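Local coordinates for protein genome packaging NTPase B204 (PDB 4KFT) that probably hydrolyses nucleoside triphosphates to drive packaging of the viral genome into the capsid of Sulfolobus turreted icosahedral virus 2, at residues Tyr19-Tyr24 and Ser48-Phe53; Thr98-Asp103 and Leu131-Ser136; Gln113-Ala118 and Met144-Lys149; Ile155-Arg160 and Tyr186-Tyr191. All blocks are in the same frame, centred on the assembly; numbering follows the deposited sequence. Where two conformers were deposited one is given.

How the contacts relate
Contact 2 is the fully buried core, two parallel strands in the middle of the sheet. Contact 4 is also largely buried, but it joins an antiparallel pair nearer one border of that sheet. Contact 1 is partly buried and contact 3 lies at the surface. Their chemistry follows their place: backbone bonds in contacts 2 and 4, with branched aliphatics in the first and phenylalanines and methionine added in the second, a salt bridge beside aromatic rings in contact 1, and one methionine methyl in contact 3. Contacts 1 and 4 meet where Leu20 packs on Phe188, and both hold the nucleotide. Contacts 2 and 3 interleave along the chain and touch through Leu135 and Val147.

Contact 1. Residues Tyr19-Tyr24 and Ser48-Phe53; sequences YLIKHY and SEYSKF. With AGS (phosphothiophosphoric acid-adenylate ester), chain F.
Lys22 overlaps two aromatic rings of the 48-53 loop with its methylene chain and finishes on a carboxylate. Its CG lies 3.6 Å from CZ of Phe53, meeting that ring obliquely, and farther out CE stands 4.3 Å from the centroid of the Tyr50 ring in an off-centre CH-pi contact. An extended chain beyond CG carries NZ on to Glu49, whose OE2 accepts a 2.8 Å salt-bridging hydrogen bond through the lone pair turned away from its other oxygen. Ile21 crosses Tyr50 at about a right angle, with CG2 3.9 Å from CE1.

Toward the nucleotide, Tyr19 N donates a 2.7 Å bond to O1A of the bound analogue, consistent with a P-loop just before it. The Tyr19 ring has adenine over one face and the imidazole of His23 over the other. Tyr50 OH is hydrogen-bonded to Ser18, and the Glu49 side chain comes within about 4 Å of a magnesium ion. A long lysine suits this place because it is apolar along its length and charged at its end; its ammonium group probably offsets part of the negative charge that Glu49 brings close to the metal.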
# COMPACT_ATOMS: atom_id res chain seq x y z
N TYR A 19 0.69 10.07 6.56
CA TYR A 19 1.76 11.05 6.42
C TYR A 19 2.84 10.62 5.43
O TYR A 19 3.26 11.40 4.57
CB TYR A 19 2.41 11.32 7.77
CG TYR A 19 3.20 12.60 7.85
CD1 TYR A 19 2.59 13.80 8.24
CD2 TYR A 19 4.56 12.62 7.55
CE1 TYR A 19 3.32 14.99 8.33
CE2 TYR A 19 5.30 13.80 7.64
CZ TYR A 19 4.67 14.98 8.02
OH TYR A 19 5.41 16.16 8.11
N LEU A 20 3.30 9.38 5.57
CA LEU A 20 4.26 8.76 4.65
C LEU A 20 3.75 8.77 3.21
O LEU A 20 4.50 9.04 2.27
CB LEU A 20 4.51 7.31 5.07
CG LEU A 20 5.91 6.70 5.00
CD1 LEU A 20 6.87 7.59 5.70
CD2 LEU A 20 5.92 5.32 5.66
N ILE A 21 2.48 8.45 3.03
CA ILE A 21 1.90 8.48 1.70
C ILE A 21 1.91 9.92 1.17
O ILE A 21 2.41 10.19 0.08
CB ILE A 21 0.48 7.91 1.71
CG1 ILE A 21 0.53 6.40 1.95
CG2 ILE A 21 -0.23 8.22 0.40
CD1 ILE A 21 -0.81 5.76 2.20
N LYS A 22 1.37 10.83 1.96
CA LYS A 22 1.24 12.23 1.57
C LYS A 22 2.58 12.92 1.37
O LYS A 22 2.71 13.80 0.53
CB LYS A 22 0.42 13.01 2.61
CG LYS A 22 -1.06 12.69 2.63
CD LYS A 22 -1.74 13.33 3.84
CE LYS A 22 -3.01 12.57 4.25
NZ LYS A 22 -3.35 12.74 5.72
N HIS A 23 3.59 12.52 2.14
CA HIS A 23 4.80 13.32 2.15
C HIS A 23 6.06 12.63 1.67
O HIS A 23 7.10 13.25 1.56
CB HIS A 23 5.00 13.96 3.52
CG HIS A 23 3.88 14.88 3.90
ND1 HIS A 23 3.52 15.96 3.13
CD2 HIS A 23 3.04 14.87 4.96
CE1 HIS A 23 2.51 16.59 3.70
NE2 HIS A 23 2.20 15.95 4.82
N TYR A 24 5.95 11.35 1.34
CA TYR A 24 7.11 10.59 0.93
C TYR A 24 6.81 9.92 -0.41
O TYR A 24 7.56 10.09 -1.36
CB TYR A 24 7.40 9.59 2.04
CG TYR A 24 8.52 8.59 1.86
CD1 TYR A 24 9.85 8.99 1.85
CD2 TYR A 24 8.25 7.23 1.81
CE1 TYR A 24 10.89 8.06 1.74
CE2 TYR A 24 9.29 6.28 1.70
CZ TYR A 24 10.60 6.70 1.67
OH TYR A 24 11.63 5.79 1.55
N SER A 48 -12.62 15.05 2.24
CA SER A 48 -11.96 13.88 2.80
C SER A 48 -10.44 14.09 2.95
O SER A 48 -9.89 15.08 2.45
CB SER A 48 -12.24 12.62 1.97
OG SER A 48 -11.12 12.27 1.16
N GLU A 49 -9.79 13.13 3.60
CA GLU A 49 -8.38 13.22 4.00
C GLU A 49 -7.39 13.47 2.85
O GLU A 49 -6.40 14.17 3.02
CB GLU A 49 -8.00 11.96 4.80
CG GLU A 49 -6.51 11.73 4.99
CD GLU A 49 -6.21 10.67 6.05
OE1 GLU A 49 -7.00 9.71 6.22
OE2 GLU A 49 -5.17 10.81 6.72
N TYR A 50 -7.68 12.91 1.69
CA TYR A 50 -6.79 13.06 0.54
C TYR A 50 -7.34 14.03 -0.54
O TYR A 50 -6.73 14.19 -1.60
CB TYR A 50 -6.48 11.70 -0.08
CG TYR A 50 -5.72 10.73 0.82
CD1 TYR A 50 -4.32 10.71 0.84
CD2 TYR A 50 -6.40 9.82 1.62
CE1 TYR A 50 -3.62 9.81 1.65
CE2 TYR A 50 -5.71 8.93 2.44
CZ TYR A 50 -4.32 8.92 2.44
OH TYR A 50 -3.65 8.03 3.26
N SER A 51 -8.49 14.65 -0.27
CA SER A 51 -9.16 15.59 -1.21
C SER A 51 -8.25 16.47 -2.06
O SER A 51 -8.57 16.76 -3.20
CB SER A 51 -10.14 16.50 -0.46
OG SER A 51 -11.29 15.78 -0.06
N LYS A 52 -7.12 16.88 -1.51
CA LYS A 52 -6.27 17.83 -2.20
C LYS A 52 -5.14 17.18 -3.00
O LYS A 52 -4.26 17.87 -3.52
CB LYS A 52 -5.71 18.86 -1.21
N PHE A 53 -5.15 15.85 -3.11
CA PHE A 53 -4.06 15.16 -3.81
C PHE A 53 -4.37 14.66 -5.22
O PHE A 53 -3.47 14.15 -5.90
CB PHE A 53 -3.47 14.04 -2.94
CG PHE A 53 -2.66 14.54 -1.79
CD1 PHE A 53 -1.30 14.72 -1.91
CD2 PHE A 53 -3.27 14.86 -0.59
CE1 PHE A 53 -0.54 15.20 -0.85
CE2 PHE A 53 -2.52 15.34 0.47
CZ PHE A 53 -1.16 15.50 0.34
PB AGS F . -1.94 7.14 10.50
O1B AGS F . -0.89 6.00 10.57
O2B AGS F . -3.11 6.84 11.44
O3B AGS F . -2.46 7.27 9.05
PA AGS F . -1.18 9.87 10.34
O1A AGS F . -0.48 9.83 8.96
O2A AGS F . -2.59 10.47 10.18
O3A AGS F . -1.24 8.46 11.03
O5' AGS F . -0.36 10.82 11.25
C5' AGS F . -0.74 11.11 12.54
C4' AGS F . -0.25 12.38 13.15
O4' AGS F . 1.12 12.38 13.39
C3' AGS F . -0.52 13.56 12.26
O3' AGS F . -0.77 14.66 13.05
C2' AGS F . 0.70 13.77 11.57
O2' AGS F . 0.82 15.11 11.30
C1' AGS F . 1.76 13.31 12.53
N9 AGS F . 2.86 12.70 11.87
C8 AGS F . 3.02 11.52 11.26
N7 AGS F . 4.28 11.49 10.80
C5 AGS F . 4.91 12.63 11.13
C6 AGS F . 6.20 13.11 10.91
N6 AGS F . 7.20 12.36 10.22
N1 AGS F . 6.51 14.33 11.37
C2 AGS F . 5.61 15.08 12.02
N3 AGS F . 4.37 14.63 12.24
C4 AGS F . 3.99 13.42 11.82

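Contact 2. Residues Thr98-Asp103 and Leu131-Ser136; sequences TVLIID and LGLILS
Ile134 lies against Val99 and Ile101 together: its CG1 is 3.8 Å from Val99 CG1, and its CD1 is 4.1 Å from Ile101 CG1. With CG1 anti to the carbonyl carbon in both isoleucines (chi1 -58° for Ile134 and -54° for Ile101), the two side chains run side by side. On the other face of the sheet, Leu100 lies alongside Leu133, and Ile102 puts CD1 3.6 Å from CD2 of Leu135. Thr98 uses CB and its methyl against CD2 of Leu131. Branched aliphatics suit both faces, each of which is covered by helix or loop, while Gly132, paired with Val99, offers no side chain of its own.

Behind these groups the backbones are in parallel register, Thr98 with Leu131 through Ile102 with Leu135. Gly132 N to Thr98 O, at 2.7 Å, begins a zigzag of five hydrogen bonds. Among them Ile102 N meets Ile134 O with an N-H...O angle of 176°, whereas the last, Ser136 N to Ile102 O, stretches to 3.2 Å. Past the strand end Asp103, in one of its two conformers, has OD1 hydrogen-bonded to Ser18 OG, and its side chain comes within about 4 Å of a magnesium ion; aliphatic residues followed by an acid are consistent with a Walker B motif. Ser136 OG is buried without a partner in the model.

Strand 131-137 stands between 98-102 and the P-loop strand 6-10, the order of ASCE-type P-loop NTPases. Strand 35-40 bonds to the other edge of 98-102. Helix 17-31 covers Val99, Ile101 and Ile134, and helix 80-95 covers Thr98, Leu100 and Leu131.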
# COMPACT_ATOMS: atom_id res chain seq x y z
N THR A 98 0.95 2.92 -13.09
CA THR A 98 0.19 3.73 -12.17
C THR A 98 0.25 3.08 -10.79
O THR A 98 0.28 1.87 -10.69
CB THR A 98 -1.28 3.84 -12.68
OG1 THR A 98 -1.30 4.59 -13.90
CG2 THR A 98 -2.19 4.50 -11.66
N VAL A 99 0.29 3.88 -9.73
CA VAL A 99 0.23 3.29 -8.40
C VAL A 99 -1.18 3.38 -7.82
O VAL A 99 -1.73 4.46 -7.68
CB VAL A 99 1.22 3.95 -7.44
CG1 VAL A 99 1.07 3.35 -6.06
CG2 VAL A 99 2.65 3.76 -7.95
N LEU A 100 -1.78 2.23 -7.52
CA LEU A 100 -3.05 2.18 -6.82
C LEU A 100 -2.79 2.19 -5.31
O LEU A 100 -2.24 1.25 -4.75
CB LEU A 100 -3.87 0.95 -7.25
CG LEU A 100 -5.27 0.79 -6.64
CD1 LEU A 100 -6.23 1.89 -7.14
CD2 LEU A 100 -5.86 -0.57 -6.90
N ILE A 101 -3.20 3.27 -4.66
CA ILE A 101 -3.00 3.45 -3.24
C ILE A 101 -4.29 3.18 -2.48
O ILE A 101 -5.30 3.83 -2.72
CB ILE A 101 -2.52 4.89 -2.96
CG1 ILE A 101 -1.29 5.18 -3.82
CG2 ILE A 101 -2.27 5.08 -1.48
CD1 ILE A 101 -0.72 6.57 -3.66
N ILE A 102 -4.26 2.21 -1.58
CA ILE A 102 -5.45 1.79 -0.85
C ILE A 102 -5.28 1.97 0.66
O ILE A 102 -4.68 1.12 1.31
CB ILE A 102 -5.74 0.31 -1.13
CG1 ILE A 102 -5.83 0.10 -2.65
CG2 ILE A 102 -6.99 -0.14 -0.40
CD1 ILE A 102 -6.03 -1.33 -3.07
N ASP A 103 -5.82 3.05 1.24
CA ASP A 103 -5.56 3.36 2.65
C ASP A 103 -6.30 2.45 3.64
O ASP A 103 -6.23 2.64 4.85
CB ASP A 103 -5.83 4.83 2.97
CG ASP A 103 -4.98 5.36 4.13
OD1 ASP A 103 -3.90 5.93 3.88
OD2 ASP A 103 -5.40 5.20 5.30
N LEU A 131 0.27 -1.71 -12.91
CA LEU A 131 -0.23 -1.12 -11.68
C LEU A 131 0.61 -1.53 -10.49
O LEU A 131 0.76 -2.72 -10.21
CB LEU A 131 -1.68 -1.53 -11.43
CG LEU A 131 -2.75 -0.85 -12.30
CD1 LEU A 131 -4.05 -1.59 -12.18
CD2 LEU A 131 -2.91 0.62 -11.88
N GLY A 132 1.18 -0.55 -9.80
CA GLY A 132 1.78 -0.76 -8.51
C GLY A 132 0.71 -0.68 -7.45
O GLY A 132 -0.43 -0.27 -7.72
N LEU A 133 1.05 -1.07 -6.24
CA LEU A 133 0.07 -1.11 -5.18
C LEU A 133 0.70 -0.53 -3.93
O LEU A 133 1.87 -0.80 -3.65
CB LEU A 133 -0.32 -2.57 -4.94
CG LEU A 133 -1.70 -3.03 -4.51
CD1 LEU A 133 -2.76 -2.65 -5.55
CD2 LEU A 133 -1.66 -4.54 -4.28
N ILE A 134 -0.04 0.30 -3.20
CA ILE A 134 0.34 0.59 -1.82
C ILE A 134 -0.80 0.22 -0.91
O ILE A 134 -1.87 0.82 -0.98
CB ILE A 134 0.75 2.06 -1.59
CG1 ILE A 134 1.91 2.46 -2.49
CG2 ILE A 134 1.14 2.25 -0.12
CD1 ILE A 134 2.37 3.95 -2.31
N LEU A 135 -0.60 -0.78 -0.08
CA LEU A 135 -1.64 -1.21 0.85
C LEU A 135 -1.32 -0.73 2.26
O LEU A 135 -0.17 -0.80 2.71
CB LEU A 135 -1.76 -2.72 0.85
CG LEU A 135 -2.08 -3.39 -0.49
CD1 LEU A 135 -2.40 -4.85 -0.22
CD2 LEU A 135 -3.26 -2.71 -1.15
N SER A 136 -2.35 -0.27 2.96
CA SER A 136 -2.17 0.30 4.29
C SER A 136 -2.98 -0.50 5.30
O SER A 136 -4.14 -0.84 5.04
CB SER A 136 -2.64 1.75 4.27
OG SER A 136 -2.23 2.43 5.42

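Contact 3. Residues Gln113-Ala118 and Met144-Lys149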
# COMPACT_ATOMS: atom_id res chain seq x y z
N GLN A 113 -10.01 -14.21 4.10
CA GLN A 113 -10.98 -13.92 3.05
C GLN A 113 -10.65 -14.72 1.79
O GLN A 113 -9.52 -15.12 1.59
CB GLN A 113 -10.93 -12.43 2.69
CG GLN A 113 -12.04 -11.57 3.25
CD GLN A 113 -11.92 -10.13 2.76
OE1 GLN A 113 -11.01 -9.79 1.98
NE2 GLN A 113 -12.82 -9.27 3.23
N LYS A 114 -11.65 -14.91 0.94
CA LYS A 114 -11.42 -15.54 -0.36
C LYS A 114 -10.60 -14.61 -1.25
O LYS A 114 -10.41 -13.43 -0.94
CB LYS A 114 -12.75 -15.84 -1.03
CG LYS A 114 -13.42 -14.59 -1.61
CD LYS A 114 -14.92 -14.78 -1.66
CE LYS A 114 -15.64 -13.64 -2.40
NZ LYS A 114 -16.45 -14.22 -3.52
N VAL A 115 -10.14 -15.15 -2.37
CA VAL A 115 -9.39 -14.35 -3.32
C VAL A 115 -10.10 -14.42 -4.67
O VAL A 115 -10.13 -15.47 -5.31
CB VAL A 115 -7.91 -14.82 -3.44
CG1 VAL A 115 -7.14 -13.94 -4.41
CG2 VAL A 115 -7.22 -14.80 -2.06
N THR A 116 -10.69 -13.30 -5.07
CA THR A 116 -11.29 -13.16 -6.39
C THR A 116 -10.18 -13.05 -7.43
O THR A 116 -9.03 -12.81 -7.07
CB THR A 116 -12.14 -11.88 -6.46
OG1 THR A 116 -11.29 -10.75 -6.26
CG2 THR A 116 -13.26 -11.91 -5.42
N PRO A 117 -10.53 -13.25 -8.71
CA PRO A 117 -9.59 -13.05 -9.82
C PRO A 117 -8.91 -11.69 -9.82
O PRO A 117 -7.74 -11.62 -10.20
CB PRO A 117 -10.50 -13.17 -11.06
CG PRO A 117 -11.52 -14.16 -10.64
CD PRO A 117 -11.79 -13.87 -9.18
N ALA A 118 -9.61 -10.64 -9.41
CA ALA A 118 -9.05 -9.28 -9.41
C ALA A 118 -8.01 -9.09 -8.31
O ALA A 118 -6.94 -8.54 -8.55
CB ALA A 118 -10.17 -8.19 -9.31
N MET A 144 -4.01 -10.92 4.55
CA MET A 144 -3.65 -12.30 4.25
C MET A 144 -2.15 -12.42 4.27
O MET A 144 -1.47 -11.55 3.73
CB MET A 144 -4.09 -12.69 2.84
CG MET A 144 -5.54 -12.56 2.56
SD MET A 144 -5.81 -12.74 0.78
CE MET A 144 -7.55 -12.28 0.70
N PRO A 145 -1.63 -13.52 4.84
CA PRO A 145 -0.18 -13.75 4.81
C PRO A 145 0.37 -13.70 3.39
O PRO A 145 1.51 -13.27 3.21
CB PRO A 145 -0.02 -15.17 5.40
CG PRO A 145 -1.17 -15.31 6.31
CD PRO A 145 -2.33 -14.51 5.67
N ILE A 146 -0.42 -14.08 2.40
CA ILE A 146 0.09 -14.01 1.03
C ILE A 146 0.38 -12.57 0.54
O ILE A 146 1.17 -12.38 -0.39
CB ILE A 146 -0.75 -14.84 0.01
CG1 ILE A 146 -2.13 -14.23 -0.23
CG2 ILE A 146 -0.86 -16.30 0.48
CD1 ILE A 146 -2.93 -14.99 -1.25
N VAL A 147 -0.22 -11.57 1.19
CA VAL A 147 0.13 -10.18 0.88
C VAL A 147 1.60 -9.90 1.24
O VAL A 147 2.34 -9.35 0.44
CB VAL A 147 -0.85 -9.15 1.53
CG1 VAL A 147 -0.27 -7.73 1.45
CG2 VAL A 147 -2.22 -9.20 0.84
N TYR A 148 2.02 -10.33 2.43
CA TYR A 148 3.43 -10.25 2.82
C TYR A 148 4.40 -11.05 1.93
O TYR A 148 5.49 -10.55 1.62
CB TYR A 148 3.61 -10.54 4.33
CG TYR A 148 2.69 -9.68 5.14
CD1 TYR A 148 2.83 -8.29 5.15
CD2 TYR A 148 1.63 -10.23 5.86
CE1 TYR A 148 1.95 -7.47 5.87
CE2 TYR A 148 0.73 -9.42 6.58
CZ TYR A 148 0.91 -8.04 6.58
OH TYR A 148 0.04 -7.25 7.29
N LYS A 149 4.02 -12.24 1.47
CA LYS A 149 4.86 -12.96 0.51
C LYS A 149 4.98 -12.23 -0.83
O LYS A 149 6.05 -12.20 -1.44
CB LYS A 149 4.35 -14.39 0.25
CG LYS A 149 4.15 -15.26 1.50
CD LYS A 149 5.30 -15.15 2.50
CE LYS A 149 5.51 -16.50 3.24
NZ LYS A 149 6.28 -16.38 4.51
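Met144 O accepts a 2.8 Å hydrogen bond from Val147 N in the first turn of helix 145-150, and this turn sets the base of the one side chain that carries the contact. In the P-loop NTPase fold the helix follows sheet strand 131-137, while 113-118 ends the connection from strand 98-102 and enters helix 117-124. Met144 bridges the two. With CG anti to the carbonyl carbon (chi1 -58°) and the chain extended from there, its methyl reaches the loop backbone: CE is 3.5 Å from Lys114 O and 3.6 Å from Gln113 O, and it also touches CB of Gln113. A long, unbranched, flexible side chain suits such a span, because the two backbones come no closer than 7.6 Å between the CA atoms of Gln113 and Met144.

The loop has supports of its own. Gln113 NE2 bonds to Tyr107 O, and Thr116 is the N-cap of helix 117-124, its OG1 accepting from Ile119 N. Leu123 of that helix packs on Ile146 and Val147. Exposed Val115 supplies the apolar partner, crossing Met144 at a slant: its CG2 lies 3.8 Å from SD and equally far from CE, and Val115 CG2 is 4.4 Å from CD1 of Ile146, a looser approach.

Contact 4. Residues Ile155-Arg160 and Tyr186-Tyr191. With AGS (phosphothiophosphoric acid-adenylate ester), chain F.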
# COMPACT_ATOMS: atom_id res chain seq x y z
N ILE A 155 6.78 -1.87 5.09
CA ILE A 155 7.14 -0.80 6.00
C ILE A 155 6.34 -0.93 7.28
O ILE A 155 5.11 -1.05 7.25
CB ILE A 155 6.91 0.58 5.36
CG1 ILE A 155 7.96 0.81 4.27
CG2 ILE A 155 6.91 1.68 6.42
CD1 ILE A 155 7.61 1.91 3.34
N MET A 156 7.04 -0.92 8.41
CA MET A 156 6.44 -1.11 9.72
C MET A 156 6.83 -0.01 10.72
O MET A 156 7.99 0.34 10.84
CB MET A 156 6.87 -2.47 10.27
CG MET A 156 6.46 -3.68 9.42
SD MET A 156 7.37 -5.18 9.84
CE MET A 156 8.76 -5.02 8.72
N PHE A 157 5.83 0.51 11.44
CA PHE A 157 6.05 1.37 12.62
C PHE A 157 6.09 0.51 13.88
O PHE A 157 5.81 -0.69 13.83
CB PHE A 157 4.97 2.46 12.73
CG PHE A 157 4.95 3.41 11.57
CD1 PHE A 157 5.61 4.63 11.65
CD2 PHE A 157 4.32 3.06 10.38
CE1 PHE A 157 5.60 5.51 10.57
CE2 PHE A 157 4.32 3.92 9.30
CZ PHE A 157 4.97 5.15 9.40
N TYR A 158 6.43 1.15 14.99
CA TYR A 158 6.54 0.49 16.30
C TYR A 158 5.39 -0.43 16.64
O TYR A 158 4.23 -0.06 16.44
CB TYR A 158 6.66 1.53 17.42
CG TYR A 158 6.38 0.96 18.81
CD1 TYR A 158 7.41 0.43 19.58
CD2 TYR A 158 5.10 1.00 19.37
CE1 TYR A 158 7.18 -0.07 20.85
CE2 TYR A 158 4.85 0.48 20.63
CZ TYR A 158 5.90 -0.05 21.37
OH TYR A 158 5.67 -0.54 22.63
N THR A 159 5.71 -1.60 17.18
CA THR A 159 4.73 -2.43 17.86
C THR A 159 5.40 -3.45 18.75
O THR A 159 6.49 -3.92 18.46
CB THR A 159 3.81 -3.17 16.87
OG1 THR A 159 2.84 -3.93 17.60
CG2 THR A 159 4.62 -4.12 15.97
N ARG A 160 4.71 -3.81 19.82
CA ARG A 160 5.17 -4.87 20.70
C ARG A 160 4.02 -5.78 21.04
O ARG A 160 4.08 -6.51 22.02
CB ARG A 160 5.74 -4.32 22.00
CG ARG A 160 7.07 -3.66 21.82
CD ARG A 160 7.70 -3.33 23.14
NE ARG A 160 8.97 -2.66 22.89
CZ ARG A 160 10.01 -2.71 23.70
NH1 ARG A 160 9.94 -3.40 24.83
NH2 ARG A 160 11.12 -2.06 23.38
N TYR A 186 7.26 7.94 14.77
CA TYR A 186 7.39 8.29 13.35
C TYR A 186 8.61 7.69 12.68
O TYR A 186 8.81 7.91 11.49
CB TYR A 186 7.38 9.81 13.11
CG TYR A 186 6.24 10.52 13.80
CD1 TYR A 186 4.97 9.97 13.83
CD2 TYR A 186 6.45 11.74 14.44
CE1 TYR A 186 3.93 10.61 14.46
CE2 TYR A 186 5.42 12.39 15.07
CZ TYR A 186 4.16 11.83 15.09
OH TYR A 186 3.13 12.48 15.73
N HIS A 187 9.44 6.98 13.45
CA HIS A 187 10.52 6.18 12.86
C HIS A 187 9.88 4.92 12.28
O HIS A 187 8.89 4.43 12.83
CB HIS A 187 11.55 5.74 13.91
CG HIS A 187 12.42 6.85 14.42
ND1 HIS A 187 11.91 7.96 15.07
CD2 HIS A 187 13.76 6.99 14.42
CE1 HIS A 187 12.91 8.75 15.42
NE2 HIS A 187 14.04 8.19 15.04
N PHE A 188 10.46 4.39 11.21
CA PHE A 188 9.92 3.20 10.57
C PHE A 188 10.96 2.29 9.95
O PHE A 188 11.97 2.72 9.40
CB PHE A 188 8.85 3.57 9.52
CG PHE A 188 9.33 4.46 8.41
CD1 PHE A 188 9.42 5.83 8.60
CD2 PHE A 188 9.62 3.93 7.16
CE1 PHE A 188 9.84 6.67 7.55
CE2 PHE A 188 10.01 4.76 6.11
CZ PHE A 188 10.12 6.13 6.30
N LEU A 189 10.69 1.00 10.05
CA LEU A 189 11.55 -0.02 9.50
C LEU A 189 11.13 -0.28 8.07
O LEU A 189 9.96 -0.43 7.80
CB LEU A 189 11.37 -1.29 10.34
CG LEU A 189 12.35 -2.44 10.24
CD1 LEU A 189 12.25 -3.25 11.53
CD2 LEU A 189 12.03 -3.31 9.04
N ILE A 190 12.09 -0.33 7.14
CA ILE A 190 11.81 -0.76 5.78
C ILE A 190 12.38 -2.16 5.56
O ILE A 190 13.55 -2.41 5.86
CB ILE A 190 12.46 0.18 4.74
CG1 ILE A 190 11.94 1.61 4.89
CG2 ILE A 190 12.18 -0.33 3.33
CD1 ILE A 190 12.58 2.58 3.92
N TYR A 191 11.56 -3.08 5.05
CA TYR A 191 12.04 -4.42 4.72
C TYR A 191 11.90 -4.71 3.24
O TYR A 191 10.80 -4.82 2.71
CB TYR A 191 11.31 -5.50 5.53
CG TYR A 191 11.83 -6.92 5.27
CD1 TYR A 191 13.05 -7.36 5.79
CD2 TYR A 191 11.08 -7.82 4.52
CE1 TYR A 191 13.51 -8.65 5.56
CE2 TYR A 191 11.52 -9.10 4.28
CZ TYR A 191 12.74 -9.52 4.80
OH TYR A 191 13.16 -10.80 4.56
PB AGS F . -1.94 7.14 10.50
O1B AGS F . -0.89 6.00 10.57
O2B AGS F . -3.11 6.84 11.44
O3B AGS F . -2.46 7.27 9.05
PA AGS F . -1.18 9.87 10.34
O1A AGS F . -0.48 9.83 8.96
O2A AGS F . -2.59 10.47 10.18
O3A AGS F . -1.24 8.46 11.03
O5' AGS F . -0.36 10.82 11.25
C5' AGS F . -0.74 11.11 12.54
C4' AGS F . -0.25 12.38 13.15
O4' AGS F . 1.12 12.38 13.39
C3' AGS F . -0.52 13.56 12.26
O3' AGS F . -0.77 14.66 13.05
C2' AGS F . 0.70 13.77 11.57
O2' AGS F . 0.82 15.11 11.30
C1' AGS F . 1.76 13.31 12.53
N9 AGS F . 2.86 12.70 11.87
C8 AGS F . 3.02 11.52 11.26
N7 AGS F . 4.28 11.49 10.80
C5 AGS F . 4.91 12.63 11.13
C6 AGS F . 6.20 13.11 10.91
N6 AGS F . 7.20 12.36 10.22
N1 AGS F . 6.51 14.33 11.37
C2 AGS F . 5.61 15.08 12.02
N3 AGS F . 4.37 14.63 12.24
C4 AGS F . 3.99 13.42 11.82
O HOH W 1 7.36 4.00 15.01
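Phe188 presses its CB over the face of the Phe157 ring, 4.1 Å from the centroid and 16° off the normal, while the two rings themselves meet obliquely. The Phe188 side chain takes the crowded position between its backbone N and carbonyl carbon (chi1 59°), and its CD2 comes to rest 3.6 Å from CG2 of Ile155. Beside it Ile155 and Ile190 lie side by side. On the opposite face of the sheet the Met156 chain bends at its thioether (chi3 -90°), which brings CE to 3.7 Å from CD2 of Leu189 and also against CB of Tyr191. An unbranched methionine suits this place, since its bend lets one methyl touch both neighbours.

The backbones of Met156 and Leu189 form a hydrogen-bonded antiparallel pair: Met156 N donates to Leu189 O (3.0 Å), and Leu189 N donates back to Met156 O (2.9 Å). Beyond the paired strands, one water links Tyr158 N to His187 O. Tyr186 lays its ring over the adenine of the nucleotide analogue, on the side opposite Tyr19, with OH 3.1 Å from O4'.

Strand 6-10 bonds to the other edge of 153-156, and strand 198-201 to that of 188-192, where His201 stacks on Phe188. Helix 17-31 covers Ile155 and Phe188 through Leu20; helix 174-179 covers Met156 and Leu189.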